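Local coordinates for putative phenazine biosynthesis PhzC/PhzF protein (Clostridium difficile, PDB 4DUN) that is of unproven function but probably acts as an isomerase of the PhzF family, at residues Asn90-Asp95 and Val105-Asn110; Leu111-Phe116 and Thr244-Gly249. One frame throughout, in Å; residues are numbered along the deposited sequence. Where two conformers were deposited one is given.

Contact 1 of 2, residues Asn90-Asp95 and Val105-Asn110; sequences NVKKID and VTRNGN
I94 and V105 face each other as an antiparallel hydrogen-bonded pair, and a short backbone ladder carries this end of the 93-98/101-108 hairpin. I94 N gives a bond of 2.9 Å to V105 O, which is answered by V105 N to I94 O. One step outward, K93 and T106 form a non-hydrogen-bonded pair. The ladder reaches just past the strand on the K92 side, where R107 N meets K92 O at 2.8 Å and nearly straight (171°). That carbonyl also takes a CA-H...O contact from T106 CA at 3.3 Å.

Beyond the ladder, polar side chains do the work. R107 leaves its CA with CG opposite the backbone N (chi1 -174°) and stays extended to NE, which carries its guanidinium out to N90, whose amide plane is turned 52° from it. A water joins the two groups: lying in the guanidinium plane, it accepts from R107 NH1 (2.9 Å) and donates to N90 OD1. On its own turn R107 is held by NE to G109 O (2.9 Å) and by NH2 to N110 OD1 (2.7 Å), so its rotation is largely fixed.

Charge adds a less favourable note. The bent chain of K92 brings NZ to 4.0 Å from R107 NE, and these like charges probably repel, while NZ makes a weak bond to N90 O.

Helix 73-87 packs against one face of the hairpin, with V105 on T76 and A80 and S84 bonded to R107 NH1, and strand 111-117 flanks strand 101-108.

Contact 2 of 2, residues Leu111-Phe116 and Thr244-Gly249; sequences LYEMIF and TVKISG
F116 and I247 meet on the face they share with M114 and V245: their side chains cross at about a right angle, I247 CD1 reaching F116 CD2 obliquely at 3.5 Å, a contact that holds for one of the two deposited conformers of F116. F116 CB also touches V245 CG2 (4.1 Å), a branch set between the backbone N and the carbonyl carbon.

The other face is polar at its middle. A bend at chi3 (-77°) in the otherwise extended K246 chain swings NZ over to the extended E113 in a salt bridge of 3.3 Å to OE2, with weak hydrogen bonds to both oxygens. The firmer partner of E113 OE2 is N108 ND2, which helps to place the carboxylate. The aliphatic part of E113 rests on the serine, CG lying 3.4 Å from S248 OG. Toward the strand end I115 CG2 packs on T244 CB (3.7 Å), while T244 OG1 bonds to D242.

Six backbone bonds zip the antiparallel strands from Y112-G249 to F116-V245. Helices 73-87 and 207-218 pack on the apolar face, at Y112 and at V245 and I247 respectively, consistent with the two-domain, diaminopimelate epimerase-like fold of PhzF proteins.

The two contacts are neighbouring strand pairings in one sheet region, 93-98 with 101-108 and 111-117 with 244-259, linked where 101-108 pairs with 111-117 and T106 O probably accepts a hydrogen bond from E113 N. Both are partly buried, contact 2 the more so, with six of its twelve touching residues buried. Contact 1 has its centre about 18 Å from that of the chain against 11 Å for contact 2; consistent with this, its end chemistry is that of water, amides and a guanidinium. Contact 2 joins residues distant in sequence and combines a fuller ladder with an apolar face and the face bearing the E113-K246 salt bridge. Helix 73-87 is shared by both, while helix 207-218 packs on contact 2.

Contact 1 of 2, residues Asn90-Asp95 and Val105-Asn110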
loop_
_atom_site.group_PDB
_atom_site.type_symbol
_atom_site.label_atom_id
_atom_site.label_comp_id
_atom_site.label_asym_id
_atom_site.label_seq_id
_atom_site.Cartn_x
_atom_site.Cartn_y
_atom_site.Cartn_z
ATOM N N ASN A 90 -9.550 10.430 26.820
ATOM C CA ASN A 90 -10.787 9.857 27.382
ATOM C C ASN A 90 -12.041 10.686 27.105
ATOM O O ASN A 90 -13.074 10.421 27.722
ATOM C CB ASN A 90 -10.656 9.555 28.889
ATOM C CG ASN A 90 -9.666 8.452 29.175
ATOM O OD1 ASN A 90 -9.611 7.428 28.480
ATOM N ND2 ASN A 90 -8.854 8.638 30.198
ATOM N N VAL A 91 -12.008 11.603 26.110
ATOM C CA VAL A 91 -13.225 12.326 25.698
ATOM C C VAL A 91 -14.241 11.262 25.206
ATOM O O VAL A 91 -13.829 10.294 24.551
ATOM C CB VAL A 91 -12.962 13.440 24.632
ATOM C CG1 VAL A 91 -12.508 12.864 23.279
ATOM C CG2 VAL A 91 -14.184 14.344 24.463
ATOM N N LYS A 92 -15.533 11.414 25.581
ATOM C CA LYS A 92 -16.575 10.446 25.223
ATOM C C LYS A 92 -17.252 10.765 23.889
ATOM O O LYS A 92 -17.563 9.841 23.146
ATOM C CB LYS A 92 -17.636 10.344 26.343
ATOM C CG LYS A 92 -17.104 9.722 27.647
ATOM C CD LYS A 92 -16.515 8.320 27.450
ATOM C CE LYS A 92 -15.355 8.047 28.378
ATOM N NZ LYS A 92 -14.271 7.292 27.692
ATOM N N LYS A 93 -17.501 12.052 23.593
ATOM C CA LYS A 93 -18.177 12.472 22.356
ATOM C C LYS A 93 -17.208 13.191 21.429
ATOM O O LYS A 93 -16.613 14.202 21.829
ATOM C CB LYS A 93 -19.363 13.401 22.679
ATOM C CG LYS A 93 -20.563 12.719 23.317
ATOM C CD LYS A 93 -21.797 13.609 23.187
ATOM C CE LYS A 93 -22.903 13.253 24.154
ATOM N NZ LYS A 93 -24.097 14.122 23.966
ATOM N N ILE A 94 -17.038 12.663 20.203
ATOM C CA ILE A 94 -16.143 13.239 19.206
ATOM C C ILE A 94 -16.995 13.679 18.005
ATOM O O ILE A 94 -17.684 12.857 17.393
ATOM C CB ILE A 94 -14.970 12.295 18.801
ATOM C CG1 ILE A 94 -14.120 11.795 20.023
ATOM C CG2 ILE A 94 -14.050 12.975 17.788
ATOM C CD1 ILE A 94 -14.452 10.363 20.457
ATOM N N ASP A 95 -16.982 14.992 17.713
ATOM C CA ASP A 95 -17.679 15.578 16.565
ATOM C C ASP A 95 -16.678 15.921 15.499
ATOM O O ASP A 95 -15.672 16.585 15.795
ATOM C CB ASP A 95 -18.467 16.849 16.955
ATOM C CG ASP A 95 -19.712 16.592 17.781
ATOM O OD1 ASP A 95 -20.155 15.432 17.838
ATOM O OD2 ASP A 95 -20.277 17.567 18.315
ATOM N N VAL A 105 -19.104 10.496 16.890
ATOM C CA VAL A 105 -18.608 9.179 17.320
ATOM C C VAL A 105 -18.669 9.196 18.858
ATOM O O VAL A 105 -18.252 10.183 19.469
ATOM C CB VAL A 105 -17.201 8.790 16.775
ATOM C CG1 VAL A 105 -16.812 7.364 17.209
ATOM C CG2 VAL A 105 -17.143 8.917 15.250
ATOM N N THR A 106 -19.227 8.136 19.471
ATOM C CA THR A 106 -19.284 8.039 20.931
ATOM C C THR A 106 -18.394 6.905 21.394
ATOM O O THR A 106 -18.485 5.803 20.852
ATOM C CB THR A 106 -20.726 7.856 21.434
ATOM O OG1 THR A 106 -21.521 8.942 20.963
ATOM C CG2 THR A 106 -20.798 7.807 22.960
ATOM N N ARG A 107 -17.518 7.180 22.376
ATOM C CA ARG A 107 -16.655 6.168 22.976
ATOM C C ARG A 107 -17.386 5.579 24.163
ATOM O O ARG A 107 -17.782 6.310 25.076
ATOM C CB ARG A 107 -15.283 6.745 23.410
ATOM C CG ARG A 107 -14.334 5.641 23.895
ATOM C CD ARG A 107 -13.001 6.184 24.322
ATOM N NE ARG A 107 -12.179 5.170 24.988
ATOM C CZ ARG A 107 -10.931 5.382 25.375
ATOM N NH1 ARG A 107 -10.361 6.561 25.173
ATOM N NH2 ARG A 107 -10.246 4.423 25.990
ATOM N N ASN A 108 -17.605 4.274 24.138
ATOM C CA ASN A 108 -18.296 3.562 25.221
ATOM C C ASN A 108 -17.320 2.484 25.678
ATOM O O ASN A 108 -17.181 1.454 25.014
ATOM C CB ASN A 108 -19.636 3.005 24.701
ATOM C CG ASN A 108 -20.414 2.172 25.702
ATOM O OD1 ASN A 108 -19.943 1.846 26.805
ATOM N ND2 ASN A 108 -21.645 1.822 25.340
ATOM N N GLY A 109 -16.596 2.761 26.768
ATOM C CA GLY A 109 -15.522 1.889 27.239
ATOM C C GLY A 109 -14.415 2.006 26.208
ATOM O O GLY A 109 -13.876 3.095 26.015
ATOM N N ASN A 110 -14.136 0.925 25.472
ATOM C CA ASN A 110 -13.167 0.946 24.363
ATOM C C ASN A 110 -13.866 0.661 23.028
ATOM O O ASN A 110 -13.208 0.395 22.002
ATOM C CB ASN A 110 -11.998 -0.016 24.638
ATOM C CG ASN A 110 -11.062 0.546 25.672
ATOM O OD1 ASN A 110 -10.808 1.749 25.712
ATOM N ND2 ASN A 110 -10.538 -0.299 26.547
HETATM O O HOH W 1 -7.855 6.197 26.576
#

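Contact 2 of 2, residues Leu111-Phe116 and Thr244-Gly249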
loop_
_atom_site.group_PDB
_atom_site.type_symbol
_atom_site.label_atom_id
_atom_site.label_comp_id
_atom_site.label_asym_id
_atom_site.label_seq_id
_atom_site.Cartn_x
_atom_site.Cartn_y
_atom_site.Cartn_z
ATOM N N LEU A 111 -15.185 0.798 23.017
ATOM C CA LEU A 111 -15.972 0.621 21.803
ATOM C C LEU A 111 -16.303 1.990 21.225
ATOM O O LEU A 111 -16.630 2.904 21.960
ATOM C CB LEU A 111 -17.280 -0.108 22.092
ATOM C CG LEU A 111 -17.245 -1.626 22.212
ATOM C CD1 LEU A 111 -18.505 -2.141 22.881
ATOM C CD2 LEU A 111 -17.036 -2.274 20.858
ATOM N N TYR A 112 -16.228 2.127 19.908
ATOM C CA TYR A 112 -16.551 3.394 19.264
ATOM C C TYR A 112 -17.861 3.227 18.519
ATOM O O TYR A 112 -17.988 2.363 17.674
ATOM C CB TYR A 112 -15.399 3.856 18.374
ATOM C CG TYR A 112 -14.217 4.226 19.224
ATOM C CD1 TYR A 112 -14.023 5.531 19.643
ATOM C CD2 TYR A 112 -13.333 3.259 19.668
ATOM C CE1 TYR A 112 -12.968 5.861 20.449
ATOM C CE2 TYR A 112 -12.278 3.581 20.470
ATOM C CZ TYR A 112 -12.097 4.885 20.861
ATOM O OH TYR A 112 -11.045 5.216 21.667
ATOM N N GLU A 113 -18.831 4.065 18.866
ATOM C CA GLU A 113 -20.181 3.985 18.325
ATOM C C GLU A 113 -20.552 5.017 17.270
ATOM O O GLU A 113 -20.292 6.203 17.430
ATOM C CB GLU A 113 -21.198 4.095 19.468
ATOM C CG GLU A 113 -20.925 3.182 20.649
ATOM C CD GLU A 113 -21.930 3.356 21.773
ATOM O OE1 GLU A 113 -22.469 4.467 21.926
ATOM O OE2 GLU A 113 -22.171 2.381 22.503
ATOM N N MET A 114 -21.174 4.540 16.199
ATOM C CA MET A 114 -21.623 5.428 15.121
ATOM C C MET A 114 -23.075 5.101 14.789
ATOM O O MET A 114 -23.438 3.932 14.625
ATOM C CB MET A 114 -20.717 5.300 13.879
ATOM C CG MET A 114 -19.240 5.510 14.194
ATOM S SD MET A 114 -18.085 5.333 12.792
ATOM C CE MET A 114 -18.255 3.614 12.410
ATOM N N ILE A 115 -23.909 6.142 14.704
ATOM C CA ILE A 115 -25.338 5.993 14.459
ATOM C C ILE A 115 -25.609 6.336 13.009
ATOM O O ILE A 115 -25.247 7.414 12.532
ATOM C CB ILE A 115 -26.189 6.826 15.460
ATOM C CG1 ILE A 115 -25.994 6.287 16.895
ATOM C CG2 ILE A 115 -27.690 6.807 15.053
ATOM C CD1 ILE A 115 -26.603 7.145 18.025
ATOM N N PHE A 116 -26.182 5.366 12.289
ATOM C CA PHE A 116 -26.459 5.433 10.850
ATOM C C PHE A 116 -27.956 5.265 10.557
ATOM O O PHE A 116 -28.650 4.676 11.378
ATOM C CB PHE A 116 -25.669 4.296 10.146
ATOM C CG PHE A 116 -24.162 4.406 9.965
ATOM C CD1 PHE A 116 -23.466 5.533 10.393
ATOM C CD2 PHE A 116 -23.447 3.391 9.337
ATOM C CE1 PHE A 116 -22.083 5.633 10.215
ATOM C CE2 PHE A 116 -22.061 3.496 9.152
ATOM C CZ PHE A 116 -21.392 4.620 9.586
ATOM N N THR A 244 -33.015 4.216 13.097
ATOM C CA THR A 244 -31.557 4.311 13.037
ATOM C C THR A 244 -30.984 3.029 13.565
ATOM O O THR A 244 -31.695 2.237 14.196
ATOM C CB THR A 244 -30.974 5.543 13.778
ATOM O OG1 THR A 244 -31.229 5.444 15.182
ATOM C CG2 THR A 244 -31.453 6.890 13.197
ATOM N N VAL A 245 -29.695 2.819 13.307
ATOM C CA VAL A 245 -28.958 1.664 13.786
ATOM C C VAL A 245 -27.655 2.143 14.411
ATOM O O VAL A 245 -27.108 3.176 14.003
ATOM C CB VAL A 245 -28.705 0.583 12.682
ATOM C CG1 VAL A 245 -30.017 -0.019 12.141
ATOM C CG2 VAL A 245 -27.854 1.129 11.539
ATOM N N LYS A 246 -27.153 1.397 15.403
ATOM C CA LYS A 246 -25.868 1.695 15.998
ATOM C C LYS A 246 -24.870 0.636 15.519
ATOM O O LYS A 246 -25.162 -0.568 15.572
ATOM C CB LYS A 246 -25.949 1.729 17.535
ATOM C CG LYS A 246 -24.669 2.268 18.181
ATOM C CD LYS A 246 -24.638 2.039 19.702
ATOM C CE LYS A 246 -25.504 2.986 20.490
ATOM N NZ LYS A 246 -25.386 2.724 21.950
ATOM N N ILE A 247 -23.730 1.100 15.002
ATOM C CA ILE A 247 -22.622 0.276 14.524
ATOM C C ILE A 247 -21.438 0.615 15.419
ATOM O O ILE A 247 -21.092 1.794 15.546
ATOM C CB ILE A 247 -22.405 0.550 13.008
ATOM C CG1 ILE A 247 -23.487 -0.247 12.230
ATOM C CG2 ILE A 247 -20.985 0.167 12.512
ATOM C CD1 ILE A 247 -24.189 0.508 11.179
ATOM N N SER A 248 -20.853 -0.412 16.079
ATOM C CA SER A 248 -19.736 -0.171 16.989
ATOM C C SER A 248 -18.587 -1.098 16.712
ATOM O O SER A 248 -18.791 -2.250 16.302
ATOM C CB SER A 248 -20.163 -0.332 18.450
ATOM O OG SER A 248 -21.330 0.405 18.768
ATOM N N GLY A 249 -17.390 -0.619 17.011
ATOM C CA GLY A 249 -16.194 -1.428 16.873
ATOM C C GLY A 249 -15.061 -0.988 17.768
ATOM O O GLY A 249 -15.045 0.148 18.267
HETATM O O HOH W 2 -21.416 0.072 22.006
#